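Local atomic coordinates of SusD homolog (Bacteroides thetaiotaomicron VPI-5482, PDB entry 3FDH), a protein that probably binds glycans at the outer membrane, as other SusD/RagB-family lipoproteins of Bacteroides do in partnership with a transporter. Residues 104-109 / 172-177; 111-116 / 166-171. All coordinates share one frame; numbering follows the deposited sequence.

Contact 1 of 2, residues 104-109 / 172-177; sequences GNDVTR and LQKEDL
Leu172, the first residue beyond helix 154-171, brings its CD2 methyl to 3.7 Å from the carbonyl oxygen of Val107; the side chain also touches Trp194 of helix 191-208. At Lys174 the chain swings against the same helix start. Its backbone O lies 3.3 Å from Val107 CG2, while the extended side chain passes obliquely beside Asp106, CB to CB at 3.7 Å. The ammonium group does not reach the Asp106 carboxylate: it is hydrogen-bonded to Asn171 OD1 and to a water that only weakly reaches Asp106 OD2. A second water bridges that OD2 and the backbone N of Glu175. The Glu175 carbonyl then receives two helix N-H groups, that of Asp106 at 2.8 Å in the carbonyl plane and that of Val107, a longer bond from well above that plane. Asp176 follows, and its side chain crosses those of Val107 and Thr108 at about a right angle. OD1 accepts Thr108 N at 2.9 Å and 164°, on its syn side and close to the carboxylate plane, while OD2 takes the Thr108 hydroxyl at 2.7 Å, also syn but more tilted. OG1 can make this bond because it stands beside its own backbone N (chi1 -69°), on the side where the carboxylate lies. Leu177 closes the run: its N donates to Asn105 OD1 (2.7 Å), which also accepts from Ala178 N. Asn105 occupies the N-cap position yet makes no capping bond itself; its OD1 serves the passing loop instead, while its ND2 bonds Asp102 O. The N-H groups of Asp106, Val107 and Thr108 thus find acceptors in a segment distant in sequence, and the negative charge of Asp176 probably gains stability from the positive end of the helix dipole.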
loop_
_atom_site.group_PDB
_atom_site.type_symbol
_atom_site.label_atom_id
_atom_site.label_comp_id
_atom_site.label_asym_id
_atom_site.label_seq_id
_atom_site.Cartn_x
_atom_site.Cartn_y
_atom_site.Cartn_z
ATOM N N GLY A 104 30.725 1.803 11.652
ATOM C CA GLY A 104 30.356 1.270 12.964
ATOM C C GLY A 104 28.886 1.390 13.291
ATOM O O GLY A 104 28.422 0.918 14.327
ATOM N N ASN A 105 28.161 2.068 12.414
ATOM C CA ASN A 105 26.718 2.223 12.595
ATOM C C ASN A 105 26.002 1.200 11.735
ATOM O O ASN A 105 25.374 1.510 10.736
ATOM C CB ASN A 105 26.287 3.656 12.320
ATOM C CG ASN A 105 26.784 4.584 13.371
ATOM O OD1 ASN A 105 26.339 4.523 14.509
ATOM N ND2 ASN A 105 27.705 5.447 13.012
ATOM N N ASP A 106 26.129 -0.041 12.172
ATOM C CA ASP A 106 25.611 -1.204 11.426
ATOM C C ASP A 106 24.120 -1.346 11.512
ATOM O O ASP A 106 23.477 -1.759 10.541
ATOM C CB ASP A 106 26.294 -2.505 11.899
ATOM C CG ASP A 106 27.768 -2.533 11.566
ATOM O OD1 ASP A 106 28.126 -2.192 10.420
ATOM O OD2 ASP A 106 28.570 -2.909 12.445
ATOM N N VAL A 107 23.567 -0.955 12.654
ATOM C CA VAL A 107 22.122 -1.033 12.862
ATOM C C VAL A 107 21.411 0.004 11.980
ATOM O O VAL A 107 20.448 -0.302 11.299
ATOM C CB VAL A 107 21.722 -0.939 14.345
ATOM C CG1 VAL A 107 20.216 -0.655 14.462
ATOM C CG2 VAL A 107 22.093 -2.271 15.056
ATOM N N THR A 108 21.960 1.208 11.951
ATOM C CA THR A 108 21.446 2.288 11.109
ATOM C C THR A 108 21.560 1.855 9.660
ATOM O O THR A 108 20.692 2.104 8.836
ATOM C CB THR A 108 22.243 3.605 11.338
ATOM O OG1 THR A 108 21.949 4.106 12.645
ATOM C CG2 THR A 108 21.855 4.646 10.331
ATOM N N ARG A 109 22.628 1.121 9.399
ATOM C CA ARG A 109 22.916 0.651 8.049
ATOM C C ARG A 109 21.837 -0.322 7.598
ATOM O O ARG A 109 21.364 -0.291 6.462
ATOM C CB ARG A 109 24.294 -0.015 7.978
ATOM C CG ARG A 109 24.758 -0.264 6.569
ATOM C CD ARG A 109 26.086 -0.977 6.524
ATOM N NE ARG A 109 26.767 -0.680 5.269
ATOM C CZ ARG A 109 27.865 -1.288 4.839
ATOM N NH1 ARG A 109 28.418 -2.249 5.544
ATOM N NH2 ARG A 109 28.414 -0.925 3.696
ATOM N N LEU A 172 21.235 -5.670 11.276
ATOM C CA LEU A 172 20.302 -5.227 12.321
ATOM C C LEU A 172 20.583 -5.931 13.626
ATOM O O LEU A 172 20.097 -5.519 14.681
ATOM C CB LEU A 172 18.844 -5.461 11.928
ATOM C CG LEU A 172 18.181 -4.528 10.901
ATOM C CD1 LEU A 172 16.843 -5.114 10.372
ATOM C CD2 LEU A 172 17.979 -3.086 11.486
ATOM N N GLN A 173 21.400 -6.969 13.551
ATOM C CA GLN A 173 21.716 -7.767 14.736
ATOM C C GLN A 173 23.014 -7.360 15.349
ATOM O O GLN A 173 23.475 -7.982 16.289
ATOM C CB GLN A 173 21.738 -9.248 14.409
ATOM C CG GLN A 173 20.382 -9.739 13.911
ATOM C CD GLN A 173 20.353 -11.207 13.599
ATOM O OE1 GLN A 173 20.379 -12.041 14.496
ATOM N NE2 GLN A 173 20.258 -11.534 12.319
ATOM N N LYS A 174 23.582 -6.295 14.813
ATOM C CA LYS A 174 24.858 -5.762 15.317
ATOM C C LYS A 174 24.638 -4.540 16.173
ATOM O O LYS A 174 23.701 -4.497 16.959
ATOM C CB LYS A 174 25.799 -5.437 14.167
ATOM C CG LYS A 174 26.026 -6.644 13.240
ATOM C CD LYS A 174 26.923 -6.308 12.086
ATOM C CE LYS A 174 27.029 -7.465 11.110
ATOM N NZ LYS A 174 27.560 -7.077 9.773
ATOM N N GLU A 175 25.482 -3.537 15.983
ATOM C CA GLU A 175 25.393 -2.291 16.760
ATOM C C GLU A 175 25.567 -1.000 15.991
ATOM O O GLU A 175 25.976 -0.957 14.841
ATOM C CB GLU A 175 26.496 -2.252 17.788
ATOM C CG GLU A 175 26.773 -3.561 18.453
ATOM C CD GLU A 175 26.088 -3.720 19.779
ATOM O OE1 GLU A 175 24.838 -3.608 19.833
ATOM O OE2 GLU A 175 26.834 -3.979 20.765
ATOM N N ASP A 176 25.272 0.060 16.729
ATOM C CA ASP A 176 25.478 1.440 16.308
ATOM C C ASP A 176 26.428 2.145 17.256
ATOM O O ASP A 176 26.527 1.816 18.435
ATOM C CB ASP A 176 24.175 2.245 16.309
ATOM C CG ASP A 176 23.445 2.212 14.988
ATOM O OD1 ASP A 176 23.919 1.618 14.000
ATOM O OD2 ASP A 176 22.385 2.830 14.937
ATOM N N LEU A 177 27.135 3.128 16.725
ATOM C CA LEU A 177 28.000 3.963 17.544
ATOM C C LEU A 177 27.194 5.185 17.968
ATOM O O LEU A 177 27.219 5.619 19.125
ATOM C CB LEU A 177 29.253 4.407 16.794
ATOM C CG LEU A 177 30.321 3.354 16.536
ATOM C CD1 LEU A 177 31.489 3.991 15.822
ATOM C CD2 LEU A 177 30.771 2.740 17.843
HETATM O O HOH W 1 28.443 -3.271 15.006
HETATM O O HOH W 2 29.896 -5.382 10.412
#

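Contact 2 of 2, residues 111-116 / 166-171; sequences MAEVMA and DDAIAN
Glu113 reaches across from helix 106-127 to helix 154-171, and its side chain makes most of this contact. Its CB starts on apolar ground, 3.9 Å from the methyl of Ala168, the residue whose backbone comes nearest. With CG anti to the carbonyl carbon (chi1 -78°) and the chain extended beyond it, the carboxylate is carried across the surface of the opposing helix. There CD comes within 3.5 Å of Asp167 CB, the two side chains crossing at about a right angle. At the tip the oxygens divide their tasks. OE1 offers its syn lone pair to Asn171 ND2, an almost straight bond of 2.9 Å and 170° with the acceptor in the plane of the amide, and the amide and carboxylate planes are only modestly turned from each other. Asn171 OD1 in turn receives Lys174 NZ, so the amide is gripped at both ends and its rotation fixed. OE2 lies 4.1 Å from Asp167 OD2, a pairing of like charges that a water donating to both, at 2.6 Å to OE2, probably eases. With an alanine here in place of Glu113, Asn171 ND2 would probably lose this acceptor and the bridging water one of its two anchors, and a gap would be likely beside Asp167. Next along the helix, Val114 CG2 presses on Ala168 CB at a tight 3.5 Å. The small Ala168 side chain is consistent with the 8.1 Å separation of the two short axes, which run antiparallel at 161°. The pair is buried among helices of the SusD-family fold, which is related to TPR proteins: helix 76-95 meets Glu113 through Ile93, helix 191-208 packs Phe197 on Val114 and Met115, and helix 21-37 lies against Met111 and Met115.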
loop_
_atom_site.group_PDB
_atom_site.type_symbol
_atom_site.label_atom_id
_atom_site.label_comp_id
_atom_site.label_asym_id
_atom_site.label_seq_id
_atom_site.Cartn_x
_atom_site.Cartn_y
_atom_site.Cartn_z
HETATM N N MSE A 111 18.817 -0.532 8.821
HETATM C CA MSE A 111 17.528 0.149 8.647
HETATM C C MSE A 111 17.460 0.737 7.230
HETATM O O MSE A 111 16.415 0.685 6.550
HETATM C CB MSE A 111 17.342 1.257 9.685
HETATM C CG MSE A 111 17.363 0.767 11.117
HETATM SE SE MSE A 111 17.359 2.211 12.399
HETATM C CE MSE A 111 17.393 1.173 14.024
ATOM N N ALA A 112 18.567 1.333 6.823
ATOM C CA ALA A 112 18.703 1.943 5.493
ATOM C C ALA A 112 18.584 0.895 4.397
ATOM O O ALA A 112 18.035 1.163 3.331
ATOM C CB ALA A 112 20.031 2.711 5.361
ATOM N N GLU A 113 19.067 -0.307 4.684
ATOM C CA GLU A 113 19.032 -1.414 3.710
ATOM C C GLU A 113 17.590 -1.853 3.506
ATOM O O GLU A 113 17.150 -2.126 2.387
ATOM C CB GLU A 113 19.932 -2.578 4.152
ATOM C CG GLU A 113 21.399 -2.266 3.859
ATOM C CD GLU A 113 22.421 -3.135 4.593
ATOM O OE1 GLU A 113 22.087 -3.712 5.641
ATOM O OE2 GLU A 113 23.593 -3.184 4.134
ATOM N N VAL A 114 16.842 -1.833 4.591
ATOM C CA VAL A 114 15.415 -2.144 4.534
ATOM C C VAL A 114 14.676 -1.055 3.711
ATOM O O VAL A 114 13.808 -1.333 2.883
ATOM C CB VAL A 114 14.794 -2.286 5.954
ATOM C CG1 VAL A 114 13.217 -2.379 5.876
ATOM C CG2 VAL A 114 15.387 -3.503 6.678
HETATM N N MSE A 115 15.048 0.199 3.911
HETATM C CA MSE A 115 14.358 1.256 3.164
HETATM C C MSE A 115 14.754 1.197 1.711
HETATM O O MSE A 115 13.973 1.567 0.835
HETATM C CB MSE A 115 14.650 2.655 3.704
HETATM C CG MSE A 115 14.148 2.927 5.106
HETATM SE SE MSE A 115 12.257 3.186 5.010
HETATM C CE MSE A 115 11.583 1.489 5.526
ATOM N N ALA A 116 15.965 0.724 1.457
ATOM C CA ALA A 116 16.461 0.642 0.060
ATOM C C ALA A 116 15.624 -0.432 -0.653
ATOM O O ALA A 116 15.184 -0.265 -1.783
ATOM C CB ALA A 116 17.937 0.301 0.009
ATOM N N ASP A 166 18.533 -9.330 3.104
ATOM C CA ASP A 166 19.445 -10.282 3.750
ATOM C C ASP A 166 20.548 -9.516 4.451
ATOM O O ASP A 166 20.947 -9.844 5.570
ATOM C CB ASP A 166 19.999 -11.287 2.757
ATOM C CG ASP A 166 18.970 -12.307 2.329
ATOM O OD1 ASP A 166 17.978 -12.538 3.067
ATOM O OD2 ASP A 166 19.177 -12.883 1.245
ATOM N N ASP A 167 21.021 -8.464 3.797
ATOM C CA ASP A 167 22.089 -7.626 4.375
ATOM C C ASP A 167 21.561 -7.024 5.655
ATOM O O ASP A 167 22.209 -7.014 6.690
ATOM C CB ASP A 167 22.476 -6.483 3.450
ATOM C CG ASP A 167 23.256 -6.934 2.230
ATOM O OD1 ASP A 167 23.701 -8.096 2.191
ATOM O OD2 ASP A 167 23.426 -6.110 1.301
ATOM N N ALA A 168 20.361 -6.485 5.530
ATOM C CA ALA A 168 19.665 -5.880 6.666
ATOM C C ALA A 168 19.528 -6.832 7.857
ATOM O O ALA A 168 19.764 -6.465 9.020
ATOM C CB ALA A 168 18.273 -5.388 6.242
ATOM N N ILE A 169 19.097 -8.044 7.564
ATOM C CA ILE A 169 18.861 -9.053 8.611
ATOM C C ILE A 169 20.118 -9.288 9.424
ATOM O O ILE A 169 20.072 -9.442 10.641
ATOM C CB ILE A 169 18.299 -10.373 8.022
ATOM C CG1 ILE A 169 16.843 -10.143 7.559
ATOM C CG2 ILE A 169 18.396 -11.522 9.048
ATOM C CD1 ILE A 169 16.290 -11.231 6.661
ATOM N N ALA A 170 21.253 -9.205 8.748
ATOM C CA ALA A 170 22.538 -9.426 9.387
ATOM C C ALA A 170 22.968 -8.192 10.179
ATOM O O ALA A 170 23.353 -8.264 11.349
ATOM C CB ALA A 170 23.592 -9.783 8.349
ATOM N N ASN A 171 22.874 -7.049 9.526
ATOM C CA ASN A 171 23.344 -5.809 10.127
ATOM C C ASN A 171 22.515 -5.372 11.330
ATOM O O ASN A 171 23.029 -4.805 12.283
ATOM C CB ASN A 171 23.435 -4.681 9.084
ATOM C CG ASN A 171 24.656 -4.796 8.237
ATOM O OD1 ASN A 171 25.717 -5.182 8.738
ATOM N ND2 ASN A 171 24.542 -4.455 6.952
HETATM O O HOH W 3 23.576 -3.347 1.536
#

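The two contacts are successive levels of one interface, their centres 10 Å apart on the same side of the chain's centre. Both draw on helix 106-127, contact 1 at its start and contact 2 a turn or so further along, while the partner segments follow one another as the end of helix 154-171 and the loop leaving it. Because the helices run antiparallel, contact 2 is nested in the loop that contact 1 closes. They meet directly where Asp106 O packs on Asn171 CB and Leu172 CD2 on Met111 N. Within the SusD-family region, helix packing thus adjoins a polar anchorage of the outgoing loop.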